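Metallophosphoesterase (Sphaerobacter thermophilus, PDB 3RQZ) probably acts as a zinc-dependent phosphatase of the YfcE family, holding two zinc ions in a calcineurin-like phosphoesterase fold. Local coordinates at residues A[14-19]-A[49-54]; A[36-41]-A[99-104]; A[118-121]-A[127-130]; A[132-137]-A[183-188]; A[202-207]-A[211-216]. All coordinates share one frame; numbering follows the deposited sequence. Where two conformers were deposited one is given.

Overall arrangement
The five contacts illustrate how one metallophosphoesterase fold changes its chemistry with position. Interactions 1 and 2 touch each other, the 36-41 loop lying against helix 45-55; both are apolar, methyl on methyl in interaction 1, with an aromatic edge added in the more deeply buried interaction 2. Interactions 3 and 4 also adjoin, since the loop of residues 118-130 runs into the helix that interaction 4 sets against strand 184-188; each centres on one buried isoleucine. Interaction 5 is the hairpin of strands 201-207 and 212-218, in the six-stranded sheet, much larger in buried area, and the one of the five with direct hydrogen bonds between its segments. It is apolar on one face and polar toward its turn.

Interaction 1 (A[14-19]-A[49-54]); sequences ANLVAL and VELVRV
Leu51 lays its CD1 methyl against two leucines of the 14-19 segment at once. Leu51 CD1 comes within 3.6 Å of Leu16 CD1, where the two side chains cross at about a right angle, and within 3.8 Å of Leu19 CD2, where the chains slide past each other in opposite directions. Leu19 carries CG anti to its own backbone N (chi1 -176°), which lets CD2 reach across the gap and also approach Leu51 CB at 4.2 Å. Val52 adds a looser touch, its CG2 lying 4.5 Å from Leu19 CD2. No hydrogen bond joins the two segments; they meet through aliphatic side chains, with the CA atoms of Leu19 and Leu51 9.1 Å apart. The polar work is done at the helix start. Asn15 is the N-cap, its OD1 accepting from Ala18 N at 3.1 Å with the donor lying above the carbonyl plane, while Asn15 ND2 is held by Gly192 O and Tyr220 OH. The contact thus joins the connecting helices of two successive beta-alpha-beta crossovers: helix 16-26 links the parallel strands 6-9 and 31-34, and helix 45-55 links 31-34 to 59-60. Beyond the pair, Val52 also rests on Ile38 and on Tyr100 of helix 95-103, while Val17 turns to helix 222-232.

Interaction 2 (A[36-41]-A[99-104]); sequences GDIVGY and QYLESL. With ZN (zinc ion), chain D.
The close apolar touches all come from one atom of the loop, Ile38 CD1. Ile38 CD1 lies 3.9 Å from Leu101 CD2, the two chains passing in opposite directions, and 4.2 Å from Tyr100 CE2, approaching that ring at its edge, near the ring plane. Leu104 CD1 is the most distant partner, 4.4 Å from Ile38 CD1. With CG1 beside its backbone N (chi1 -49°) and chi2 extended, Ile38 carries CD1 toward the helix. One face of the Tyr100 ring is covered within its own segment by Leu104 CD2, and its hydroxyl bonds to Ser60 OG. Hydrogen bonds belong to the helix end, where Tyr100 O accepts from both Ser103 N and Ser103 OG, the latter at 2.7 Å. Metal coordination belongs to the residue just before Ile38: Asp37 OD2 binds zinc at 2.2 Å, with a water 2.5 Å from the same zinc ion. Asp11, His13 and His152 complete the protein ligands of this ion; Asp37 also belongs to the second zinc site, with His150. Asp37 OD1 accepts from His65 N. The zinc-bearing loop after strand 31-34 is therefore backed by helix 95-103 on the side of Ile38, with Val52 of helix 45-55 and Asp66 of helix 64-69 also against that side chain.

Interaction 3 (A[118-121]-A[127-130]); sequences GSPR and YIYN
Ile128 and Ser119 form the tight part of this contact, with a backbone carbonyl of the first arm packed in beside them. Ile128 CD1 lies 3.6 Å from Ser119 CB, and Ile128 CG1 is 3.8 Å from Gly118 O. Pro120 joins at the margin, where its CD stands 4.1 Å from Ile128 CD1 and the two side chains cross at about a right angle. The extended isoleucine chain (chi2 -177°) is what carries CD1 as far as the serine and the proline. Ser119 meets the isoleucine with CB, while its OG (chi1 88°) bonds to Glu126 OE1 and His122 N. With Ile128 cut back to an alanine, a gap would probably open beside Ser119 CB and Pro120 CD, and the apolar packing between the arms would be lost.

The other part is looser, bridged by a single bound water. The arms do not bond directly; instead the water donates to Gly118 O and accepts from Ile128 N, each at 2.9 Å, and so ties the two backbones together through one molecule. Beside it Tyr127 points away from the opposite arm, and its exposed ring stacks on His150, a zinc ligand. Neither arm is helix or strand. Both belong to the connection between strand 113-116 and helix 131-137: Arg121 forms a salt bridge with Glu126, just before the second arm, Asn130 caps the helix through Ile133 N, and Pro120 and Ile128 both lean on Asn137 near its end.

Interaction 4 (A[132-137]-A[183-188]); sequences RIAALN and RYIINP
Helix 132-137 passes strand 184-188 with Ala134 and Ile185 closest, their CA atoms 7.5 Å apart, a gap that one side chain fills. That side chain is Ile185, and its CD1 makes all the contacts across. Ile185 CD1 sits 3.8 Å from Ala134 O, 4.3 Å from Ala134 CB and 4.0 Å from Asn137 CB. With CG1 anti to the carbonyl carbon (chi1 -70°) and chi2 extended, the methyl stands well out from the strand and touches residues about one helical turn apart. The small side chain of Ala134 probably allows this close approach to the helix backbone. Ala134 O is not left without a mate, since Asn137 N donates to it at 2.9 Å.

The polar end of Asn137 is turned to other tasks than meeting the strand. Asn137 ND2 donates to Ile133 O at 3.0 Å, with an angle of 156° at the hydrogen; the donor sits above the carbonyl plane and the oxygen is tilted a little from the amide plane. The same nitrogen also reaches Glu126 OE1, and Asn137 OD1 accepts from Arg121 N. The amide is thus gripped on both its atoms by the loop that precedes the helix.

Ala134 also touches Ile157, so the helix meets both strand 184-188 and the adjacent strand 154-158. The chemistry implies a division of labour: a buried contact in which a methyl meets carbon and a carbonyl oxygen already engaged in the helix, while the one polar side chain has its nitrogen and oxygen bonded to the helix backbone and the loop before it.

Interaction 5 (A[202-207]-A[211-216]); sequences SYAIFE and QRVTFH
Val213 stands between Ala204 and Phe206 at the apolar centre of the antiparallel hairpin of strands 201-207 and 212-218. Its CG1 is 3.9 Å from Ala204 CB, and its CG2 is 3.6 Å from Phe206 CD1; Phe215 shares this face, where Phe206 meets Phe147 and Trp113. On the other face, Tyr203 CG sits between the backbone N and the carbonyl carbon (chi1 66°), which brings the ring over His216 CB in a CH-pi contact, 3.6 Å from centroid to CB; Ile205 CG1 reaches His216 CD2 at 3.7 Å. Tyr203 OH bonds to Asp25. Replacing Tyr203 by an alanine would probably uncover His216 CB and leave Asp25 without this hydroxyl partner.

Between the faces run paired backbone bonds; Ile205 and Thr214 exchange two of 2.8 Å between their N and O atoms. Beside the turn lies a G1 beta bulge, with Gln211 and Arg212 set opposite Glu207. Here Glu207 OE1 forms a long salt bridge with Arg212 NH1, 3.6 Å, at the guanidinium edge, the carboxylate and guanidinium planes turned 61° from each other; a water lies close to Glu207 OE1, Ile205 O and Thr214 OG1. The chemistry grades from carbon to charge: the Val213 face is apolar, while the partly exposed ion pair is probably a modest clasp.

Interaction 1 (A[14-19]-A[49-54])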
# COMPACT_ATOMS: atom_id res chain seq x y z
N ALA A 14 -5.38 -5.55 5.94
CA ALA A 14 -6.45 -6.40 6.40
C ALA A 14 -7.77 -5.64 6.59
O ALA A 14 -8.66 -6.07 7.31
CB ALA A 14 -5.99 -7.12 7.72
N ASN A 15 -7.90 -4.50 5.91
CA ASN A 15 -9.12 -3.70 5.97
C ASN A 15 -9.98 -4.02 4.74
O ASN A 15 -9.91 -3.35 3.70
CB ASN A 15 -8.75 -2.20 6.08
CG ASN A 15 -9.95 -1.31 6.46
OD1 ASN A 15 -11.12 -1.65 6.25
ND2 ASN A 15 -9.64 -0.16 7.03
N LEU A 16 -10.77 -5.08 4.87
CA LEU A 16 -11.59 -5.62 3.77
C LEU A 16 -12.65 -4.62 3.34
O LEU A 16 -12.89 -4.44 2.15
CB LEU A 16 -12.27 -6.95 4.19
CG LEU A 16 -13.20 -7.64 3.17
CD1 LEU A 16 -12.49 -7.96 1.88
CD2 LEU A 16 -13.81 -8.89 3.76
N VAL A 17 -13.25 -3.93 4.31
CA VAL A 17 -14.30 -2.97 3.99
C VAL A 17 -13.68 -1.84 3.11
O VAL A 17 -14.27 -1.46 2.11
CB VAL A 17 -14.94 -2.40 5.25
CG1 VAL A 17 -16.00 -1.34 4.94
CG2 VAL A 17 -15.56 -3.57 6.07
N ALA A 18 -12.51 -1.34 3.49
CA ALA A 18 -11.86 -0.28 2.73
C ALA A 18 -11.43 -0.81 1.35
O ALA A 18 -11.59 -0.12 0.36
CB ALA A 18 -10.65 0.30 3.50
N LEU A 19 -10.91 -2.03 1.30
CA LEU A 19 -10.55 -2.63 0.01
C LEU A 19 -11.76 -2.79 -0.94
O LEU A 19 -11.69 -2.45 -2.12
CB LEU A 19 -9.81 -3.98 0.21
CG LEU A 19 -9.30 -4.66 -1.06
CD1 LEU A 19 -8.38 -3.73 -1.90
CD2 LEU A 19 -8.56 -5.97 -0.71
N VAL A 49 -5.78 -11.15 1.72
CA VAL A 49 -4.79 -11.92 0.96
C VAL A 49 -5.45 -12.67 -0.20
O VAL A 49 -4.92 -12.70 -1.31
CB VAL A 49 -4.02 -12.95 1.87
CG1 VAL A 49 -3.21 -13.95 1.02
CG2 VAL A 49 -3.12 -12.24 2.83
N GLU A 50 -6.60 -13.28 0.07
CA GLU A 50 -7.29 -14.04 -0.97
C GLU A 50 -7.65 -13.16 -2.16
O GLU A 50 -7.42 -13.55 -3.32
CB GLU A 50 -8.53 -14.76 -0.40
CG GLU A 50 -8.12 -15.87 0.58
CD GLU A 50 -9.25 -16.36 1.47
OE1 GLU A 50 -10.42 -16.10 1.14
OE2 GLU A 50 -8.98 -17.05 2.48
N LEU A 51 -8.15 -11.96 -1.88
CA LEU A 51 -8.49 -10.99 -2.92
C LEU A 51 -7.31 -10.48 -3.73
O LEU A 51 -7.34 -10.50 -4.97
CB LEU A 51 -9.17 -9.77 -2.30
CG LEU A 51 -10.65 -9.91 -2.04
CD1 LEU A 51 -11.13 -8.67 -1.36
CD2 LEU A 51 -11.35 -10.08 -3.34
N VAL A 52 -6.29 -9.99 -3.02
CA VAL A 52 -5.08 -9.49 -3.69
C VAL A 52 -4.41 -10.57 -4.57
O VAL A 52 -3.96 -10.28 -5.70
CB VAL A 52 -4.07 -8.86 -2.67
CG1 VAL A 52 -2.68 -8.61 -3.36
CG2 VAL A 52 -4.63 -7.55 -2.12
N ARG A 53 -4.36 -11.80 -4.06
CA ARG A 53 -3.79 -12.93 -4.83
C ARG A 53 -4.41 -13.05 -6.23
O ARG A 53 -3.69 -13.15 -7.25
CB ARG A 53 -3.95 -14.24 -4.07
CG ARG A 53 -3.47 -15.46 -4.85
CD ARG A 53 -3.48 -16.71 -3.97
NE ARG A 53 -2.69 -17.76 -4.59
CZ ARG A 53 -2.19 -18.80 -3.95
NH1 ARG A 53 -2.38 -18.95 -2.63
NH2 ARG A 53 -1.47 -19.67 -4.64
N VAL A 54 -5.75 -13.06 -6.27
CA VAL A 54 -6.50 -13.26 -7.51
C VAL A 54 -6.40 -12.00 -8.40
O VAL A 54 -6.20 -12.09 -9.62
CB VAL A 54 -8.03 -13.60 -7.22
CG1 VAL A 54 -8.87 -13.52 -8.49
CG2 VAL A 54 -8.15 -14.98 -6.62

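Interaction 2 (A[36-41]-A[99-104])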
# COMPACT_ATOMS: atom_id res chain seq x y z
N GLY A 36 2.01 -4.19 -1.26
CA GLY A 36 2.34 -4.91 -0.03
C GLY A 36 1.66 -4.37 1.20
O GLY A 36 0.86 -3.40 1.12
N ASP A 37 1.97 -4.98 2.35
CA ASP A 37 1.21 -4.77 3.59
C ASP A 37 -0.29 -5.03 3.38
O ASP A 37 -1.14 -4.20 3.71
CB ASP A 37 1.47 -3.38 4.19
CG ASP A 37 2.74 -3.32 5.02
OD1 ASP A 37 3.48 -4.34 5.12
OD2 ASP A 37 3.03 -2.26 5.58
N ILE A 38 -0.58 -6.21 2.85
CA ILE A 38 -1.92 -6.74 2.76
C ILE A 38 -2.51 -7.05 4.15
O ILE A 38 -3.71 -6.99 4.35
CB ILE A 38 -1.88 -8.04 1.93
CG1 ILE A 38 -1.10 -7.82 0.62
CG2 ILE A 38 -3.26 -8.52 1.63
CD1 ILE A 38 -0.87 -9.11 -0.23
N VAL A 39 -1.65 -7.42 5.11
CA VAL A 39 -2.11 -7.84 6.44
C VAL A 39 -1.49 -6.94 7.48
O VAL A 39 -0.64 -6.10 7.15
CB VAL A 39 -1.76 -9.34 6.76
CG1 VAL A 39 -2.35 -10.31 5.71
CG2 VAL A 39 -0.22 -9.52 6.84
N GLY A 40 -1.88 -7.15 8.73
CA GLY A 40 -1.40 -6.37 9.87
C GLY A 40 -2.41 -5.30 10.23
O GLY A 40 -3.00 -4.68 9.33
N TYR A 41 -2.63 -5.09 11.53
CA TYR A 41 -3.56 -4.06 12.04
C TYR A 41 -5.05 -4.39 11.88
O TYR A 41 -5.79 -4.36 12.85
CB TYR A 41 -3.30 -2.67 11.40
CG TYR A 41 -1.92 -2.11 11.57
CD1 TYR A 41 -1.30 -2.09 12.81
CD2 TYR A 41 -1.22 -1.60 10.47
CE1 TYR A 41 -0.03 -1.57 12.97
CE2 TYR A 41 0.06 -1.07 10.62
CZ TYR A 41 0.64 -1.06 11.87
OH TYR A 41 1.90 -0.55 12.06
N GLN A 99 1.84 -19.44 1.98
CA GLN A 99 2.55 -19.77 0.73
C GLN A 99 2.52 -18.61 -0.25
O GLN A 99 3.51 -18.32 -0.93
CB GLN A 99 1.94 -21.01 0.06
CG GLN A 99 2.21 -22.32 0.80
CD GLN A 99 1.37 -23.45 0.23
OE1 GLN A 99 0.91 -23.36 -0.90
NE2 GLN A 99 1.16 -24.50 1.01
N TYR A 100 1.39 -17.93 -0.33
CA TYR A 100 1.32 -16.82 -1.26
C TYR A 100 2.26 -15.67 -0.85
O TYR A 100 2.99 -15.13 -1.68
CB TYR A 100 -0.13 -16.29 -1.38
CG TYR A 100 -0.21 -15.05 -2.24
CD1 TYR A 100 -0.10 -15.13 -3.63
CD2 TYR A 100 -0.42 -13.79 -1.66
CE1 TYR A 100 -0.16 -13.99 -4.44
CE2 TYR A 100 -0.49 -12.64 -2.44
CZ TYR A 100 -0.36 -12.75 -3.85
OH TYR A 100 -0.44 -11.62 -4.64
N LEU A 101 2.19 -15.27 0.41
CA LEU A 101 3.05 -14.20 0.93
C LEU A 101 4.52 -14.56 0.78
O LEU A 101 5.29 -13.70 0.37
CB LEU A 101 2.70 -13.83 2.36
CG LEU A 101 1.30 -13.21 2.54
CD1 LEU A 101 1.06 -13.04 4.02
CD2 LEU A 101 1.09 -11.88 1.77
N GLU A 102 4.87 -15.81 1.09
CA GLU A 102 6.24 -16.30 0.93
C GLU A 102 6.71 -16.22 -0.51
O GLU A 102 7.92 -16.13 -0.77
CB GLU A 102 6.38 -17.74 1.46
CG GLU A 102 6.31 -17.81 2.98
CD GLU A 102 6.05 -19.22 3.55
OE1 GLU A 102 6.07 -20.22 2.78
OE2 GLU A 102 5.81 -19.34 4.78
N SER A 103 5.77 -16.24 -1.46
CA SER A 103 6.20 -16.28 -2.85
C SER A 103 6.57 -14.91 -3.39
O SER A 103 7.23 -14.81 -4.44
CB SER A 103 5.10 -16.92 -3.72
OG SER A 103 4.01 -16.03 -3.96
N LEU A 104 6.16 -13.84 -2.68
CA LEU A 104 6.18 -12.50 -3.25
C LEU A 104 7.61 -11.94 -3.33
O LEU A 104 8.40 -12.12 -2.40
CB LEU A 104 5.24 -11.52 -2.53
CG LEU A 104 3.75 -11.86 -2.48
CD1 LEU A 104 2.96 -10.70 -1.84
CD2 LEU A 104 3.16 -12.13 -3.88
ZN ZN D . 1.94 -0.36 5.97
O HOH W 1 2.95 -0.08 8.18

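Interaction 3 (A[118-121]-A[127-130])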
# COMPACT_ATOMS: atom_id res chain seq x y z
N GLY A 118 8.71 -0.05 0.08
CA GLY A 118 9.31 1.05 0.85
C GLY A 118 10.15 1.95 -0.05
O GLY A 118 9.73 3.05 -0.42
N SER A 119 11.33 1.50 -0.43
CA SER A 119 12.15 2.33 -1.28
C SER A 119 13.03 1.48 -2.19
O SER A 119 13.31 0.31 -1.87
CB SER A 119 13.03 3.26 -0.43
OG SER A 119 14.24 2.59 -0.11
N PRO A 120 13.47 2.03 -3.34
CA PRO A 120 14.32 1.15 -4.15
C PRO A 120 15.71 0.86 -3.54
O PRO A 120 16.36 -0.14 -3.92
CB PRO A 120 14.39 1.87 -5.51
CG PRO A 120 13.95 3.25 -5.25
CD PRO A 120 12.98 3.18 -4.12
N ARG A 121 16.16 1.67 -2.58
CA ARG A 121 17.36 1.29 -1.82
C ARG A 121 17.11 0.13 -0.88
O ARG A 121 17.95 -0.79 -0.77
CB ARG A 121 17.93 2.46 -0.99
CG ARG A 121 18.43 3.62 -1.78
CD ARG A 121 19.44 4.41 -0.97
NE ARG A 121 18.82 4.97 0.22
CZ ARG A 121 19.45 5.75 1.08
NH1 ARG A 121 18.81 6.20 2.16
NH2 ARG A 121 20.72 6.07 0.86
N TYR A 127 11.22 4.34 4.46
CA TYR A 127 10.14 5.30 4.15
C TYR A 127 10.68 6.41 3.26
O TYR A 127 11.80 6.87 3.45
CB TYR A 127 9.57 5.95 5.41
CG TYR A 127 8.98 5.02 6.44
CD1 TYR A 127 7.65 4.58 6.34
CD2 TYR A 127 9.74 4.59 7.52
CE1 TYR A 127 7.10 3.73 7.30
CE2 TYR A 127 9.21 3.74 8.49
CZ TYR A 127 7.88 3.33 8.38
OH TYR A 127 7.35 2.49 9.32
N ILE A 128 9.89 6.84 2.29
CA ILE A 128 10.23 8.04 1.52
C ILE A 128 9.18 9.10 1.78
O ILE A 128 8.04 8.99 1.30
CB ILE A 128 10.28 7.76 0.01
CG1 ILE A 128 11.22 6.58 -0.28
CG2 ILE A 128 10.66 9.10 -0.73
CD1 ILE A 128 11.43 6.23 -1.79
N TYR A 129 9.54 10.14 2.54
CA TYR A 129 8.58 11.21 2.83
C TYR A 129 9.18 12.62 2.76
O TYR A 129 8.51 13.60 3.13
CB TYR A 129 7.89 11.01 4.19
CG TYR A 129 8.86 10.80 5.33
CD1 TYR A 129 9.56 11.88 5.90
CD2 TYR A 129 9.10 9.53 5.84
CE1 TYR A 129 10.45 11.70 6.95
CE2 TYR A 129 10.01 9.33 6.90
CZ TYR A 129 10.68 10.42 7.44
OH TYR A 129 11.58 10.25 8.47
N ASN A 130 10.43 12.73 2.32
CA ASN A 130 11.04 14.04 2.12
C ASN A 130 11.99 14.05 0.91
O ASN A 130 12.27 12.99 0.31
CB ASN A 130 11.72 14.56 3.42
CG ASN A 130 12.86 13.64 3.91
OD1 ASN A 130 13.42 12.88 3.14
ND2 ASN A 130 13.18 13.71 5.21
O HOH W 2 8.11 4.88 1.07

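Interaction 4 (A[132-137]-A[183-188])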
# COMPACT_ATOMS: atom_id res chain seq x y z
N ARG A 132 15.29 14.74 0.72
CA ARG A 132 16.57 14.13 1.09
C ARG A 132 16.63 12.65 0.73
O ARG A 132 17.53 12.19 0.02
CB ARG A 132 16.80 14.32 2.60
CG ARG A 132 18.22 14.08 3.09
CD ARG A 132 18.33 14.48 4.55
NE ARG A 132 17.40 15.57 4.86
CZ ARG A 132 16.34 15.46 5.64
NH1 ARG A 132 16.09 14.31 6.25
NH2 ARG A 132 15.55 16.50 5.84
N ILE A 133 15.64 11.91 1.21
CA ILE A 133 15.55 10.47 1.02
C ILE A 133 15.13 10.20 -0.43
O ILE A 133 15.66 9.30 -1.05
CB ILE A 133 14.69 9.74 2.11
CG1 ILE A 133 15.26 9.98 3.53
CG2 ILE A 133 14.53 8.25 1.81
CD1 ILE A 133 16.77 9.43 3.74
N ALA A 134 14.24 11.02 -0.98
CA ALA A 134 13.85 10.83 -2.40
C ALA A 134 15.07 10.93 -3.30
O ALA A 134 15.29 10.10 -4.19
CB ALA A 134 12.79 11.87 -2.82
N ALA A 135 15.89 11.94 -3.01
CA ALA A 135 17.12 12.21 -3.75
C ALA A 135 18.08 11.02 -3.73
O ALA A 135 18.68 10.67 -4.75
CB ALA A 135 17.80 13.51 -3.19
N LEU A 136 18.19 10.37 -2.57
CA LEU A 136 19.06 9.20 -2.44
C LEU A 136 18.50 7.99 -3.21
O LEU A 136 19.21 7.02 -3.47
CB LEU A 136 19.29 8.89 -0.94
CG LEU A 136 20.14 9.90 -0.15
CD1 LEU A 136 19.86 9.86 1.36
CD2 LEU A 136 21.66 9.77 -0.42
N ASN A 137 17.22 8.06 -3.57
CA ASN A 137 16.52 6.91 -4.17
C ASN A 137 16.38 6.93 -5.68
O ASN A 137 16.23 5.87 -6.31
CB ASN A 137 15.17 6.67 -3.47
CG ASN A 137 15.31 5.74 -2.30
OD1 ASN A 137 15.46 4.54 -2.48
ND2 ASN A 137 15.24 6.28 -1.08
N ARG A 183 11.60 11.85 -14.29
CA ARG A 183 11.36 10.64 -13.55
C ARG A 183 10.63 11.00 -12.25
O ARG A 183 10.79 12.11 -11.76
CB ARG A 183 12.71 10.01 -13.25
CG ARG A 183 13.56 9.84 -14.51
CD ARG A 183 14.96 9.43 -14.12
NE ARG A 183 14.90 8.11 -13.57
CZ ARG A 183 15.60 7.65 -12.55
NH1 ARG A 183 16.49 8.39 -11.89
NH2 ARG A 183 15.39 6.40 -12.20
N TYR A 184 9.82 10.06 -11.73
CA TYR A 184 8.95 10.32 -10.57
C TYR A 184 9.00 9.19 -9.56
O TYR A 184 9.12 8.02 -9.96
CB TYR A 184 7.48 10.46 -11.01
CG TYR A 184 7.15 11.82 -11.55
CD1 TYR A 184 6.81 12.87 -10.70
CD2 TYR A 184 7.22 12.08 -12.93
CE1 TYR A 184 6.53 14.15 -11.22
CE2 TYR A 184 6.96 13.34 -13.44
CZ TYR A 184 6.60 14.35 -12.57
OH TYR A 184 6.32 15.59 -13.08
N ILE A 185 8.87 9.53 -8.28
CA ILE A 185 8.58 8.55 -7.22
C ILE A 185 7.15 8.90 -6.82
O ILE A 185 6.87 10.07 -6.59
CB ILE A 185 9.58 8.66 -6.02
CG1 ILE A 185 10.99 8.19 -6.42
CG2 ILE A 185 9.08 7.89 -4.79
CD1 ILE A 185 12.06 8.41 -5.32
N ILE A 186 6.26 7.91 -6.76
CA ILE A 186 4.82 8.09 -6.61
C ILE A 186 4.31 7.09 -5.60
O ILE A 186 4.64 5.91 -5.70
CB ILE A 186 4.07 7.75 -7.97
CG1 ILE A 186 4.52 8.65 -9.13
CG2 ILE A 186 2.53 7.81 -7.81
CD1 ILE A 186 4.25 10.05 -8.90
N ASN A 187 3.50 7.56 -4.63
CA ASN A 187 2.91 6.74 -3.57
C ASN A 187 1.38 6.89 -3.65
O ASN A 187 0.85 8.01 -3.64
CB ASN A 187 3.45 7.22 -2.18
CG ASN A 187 3.12 6.28 -1.03
OD1 ASN A 187 2.01 5.69 -0.97
ND2 ASN A 187 4.05 6.16 -0.06
N PRO A 188 0.65 5.77 -3.80
CA PRO A 188 -0.81 5.83 -3.87
C PRO A 188 -1.51 6.05 -2.51
O PRO A 188 -2.75 6.11 -2.47
CB PRO A 188 -1.17 4.45 -4.41
CG PRO A 188 -0.12 3.55 -3.77
CD PRO A 188 1.14 4.38 -3.94

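Interaction 5 (A[202-207]-A[211-216])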
# COMPACT_ATOMS: atom_id res chain seq x y z
N SER A 202 -7.21 5.49 0.23
CA SER A 202 -6.42 6.16 -0.79
C SER A 202 -5.95 5.17 -1.84
O SER A 202 -5.56 4.02 -1.52
CB SER A 202 -5.21 6.87 -0.14
OG SER A 202 -4.50 7.65 -1.09
N TYR A 203 -5.98 5.58 -3.10
CA TYR A 203 -5.42 4.76 -4.16
C TYR A 203 -5.07 5.65 -5.34
O TYR A 203 -5.42 6.84 -5.33
CB TYR A 203 -6.40 3.67 -4.60
CG TYR A 203 -7.69 4.16 -5.27
CD1 TYR A 203 -8.81 4.51 -4.50
CD2 TYR A 203 -7.81 4.22 -6.67
CE1 TYR A 203 -10.02 4.91 -5.10
CE2 TYR A 203 -8.99 4.63 -7.28
CZ TYR A 203 -10.09 4.97 -6.50
OH TYR A 203 -11.26 5.36 -7.10
N ALA A 204 -4.36 5.09 -6.34
CA ALA A 204 -4.13 5.81 -7.59
C ALA A 204 -4.59 5.01 -8.80
O ALA A 204 -4.72 3.76 -8.75
CB ALA A 204 -2.64 6.24 -7.75
N ILE A 205 -4.85 5.75 -9.88
CA ILE A 205 -5.11 5.16 -11.18
C ILE A 205 -4.02 5.61 -12.15
O ILE A 205 -3.81 6.83 -12.36
CB ILE A 205 -6.48 5.62 -11.75
CG1 ILE A 205 -7.62 5.14 -10.85
CG2 ILE A 205 -6.65 5.10 -13.18
CD1 ILE A 205 -7.83 3.62 -10.85
N PHE A 206 -3.36 4.63 -12.75
CA PHE A 206 -2.23 4.89 -13.65
C PHE A 206 -2.69 4.53 -15.05
O PHE A 206 -3.21 3.43 -15.26
CB PHE A 206 -1.03 4.04 -13.18
CG PHE A 206 0.21 4.13 -14.05
CD1 PHE A 206 0.57 5.33 -14.68
CD2 PHE A 206 1.03 3.01 -14.20
CE1 PHE A 206 1.74 5.40 -15.51
CE2 PHE A 206 2.20 3.06 -15.03
CZ PHE A 206 2.56 4.28 -15.67
N GLU A 207 -2.52 5.48 -15.98
CA GLU A 207 -2.82 5.27 -17.39
C GLU A 207 -1.54 5.53 -18.18
O GLU A 207 -1.27 6.67 -18.59
CB GLU A 207 -3.93 6.23 -17.86
CG GLU A 207 -5.26 5.94 -17.19
CD GLU A 207 -6.25 7.05 -17.36
OE1 GLU A 207 -6.12 8.09 -16.69
OE2 GLU A 207 -7.16 6.90 -18.18
N GLN A 211 0.16 8.78 -20.07
CA GLN A 211 1.23 9.28 -19.18
C GLN A 211 0.70 10.09 -18.00
O GLN A 211 1.17 11.19 -17.72
CB GLN A 211 2.28 10.06 -19.96
CG GLN A 211 2.90 9.21 -21.03
CD GLN A 211 3.94 9.95 -21.79
OE1 GLN A 211 5.13 9.87 -21.47
NE2 GLN A 211 3.52 10.69 -22.82
N ARG A 212 -0.25 9.49 -17.30
CA ARG A 212 -1.05 10.19 -16.31
C ARG A 212 -1.24 9.29 -15.09
O ARG A 212 -1.46 8.08 -15.23
CB ARG A 212 -2.39 10.54 -16.95
CG ARG A 212 -3.49 10.98 -16.03
CD ARG A 212 -4.81 10.99 -16.77
NE ARG A 212 -4.76 11.88 -17.91
CZ ARG A 212 -5.51 11.74 -19.01
NH1 ARG A 212 -6.36 10.72 -19.13
NH2 ARG A 212 -5.39 12.62 -19.99
N VAL A 213 -1.13 9.88 -13.91
CA VAL A 213 -1.51 9.21 -12.64
C VAL A 213 -2.56 10.10 -11.97
O VAL A 213 -2.36 11.31 -11.84
CB VAL A 213 -0.30 9.02 -11.70
CG1 VAL A 213 -0.73 8.52 -10.29
CG2 VAL A 213 0.73 8.06 -12.32
N THR A 214 -3.69 9.51 -11.59
CA THR A 214 -4.76 10.26 -10.90
C THR A 214 -4.93 9.69 -9.48
O THR A 214 -5.00 8.46 -9.29
CB THR A 214 -6.08 10.24 -11.68
OG1 THR A 214 -5.85 10.64 -13.03
CG2 THR A 214 -7.09 11.26 -11.05
N PHE A 215 -4.95 10.58 -8.50
CA PHE A 215 -5.03 10.17 -7.09
C PHE A 215 -6.46 10.27 -6.60
O PHE A 215 -7.13 11.25 -6.86
CB PHE A 215 -4.11 11.03 -6.22
CG PHE A 215 -2.65 10.91 -6.58
CD1 PHE A 215 -1.83 9.96 -5.93
CD2 PHE A 215 -2.10 11.74 -7.56
CE1 PHE A 215 -0.47 9.85 -6.25
CE2 PHE A 215 -0.73 11.64 -7.90
CZ PHE A 215 0.09 10.69 -7.24
N HIS A 216 -6.91 9.25 -5.88
CA HIS A 216 -8.30 9.21 -5.44
C HIS A 216 -8.42 8.89 -3.97
O HIS A 216 -7.64 8.12 -3.44
CB HIS A 216 -9.06 8.14 -6.24
CG HIS A 216 -9.26 8.50 -7.69
ND1 HIS A 216 -10.20 9.41 -8.09
CD2 HIS A 216 -8.65 8.06 -8.81
CE1 HIS A 216 -10.17 9.53 -9.41
NE2 HIS A 216 -9.23 8.71 -9.87
O HOH W 3 -4.81 9.14 -3.18
O HOH W 4 -4.84 8.50 -14.49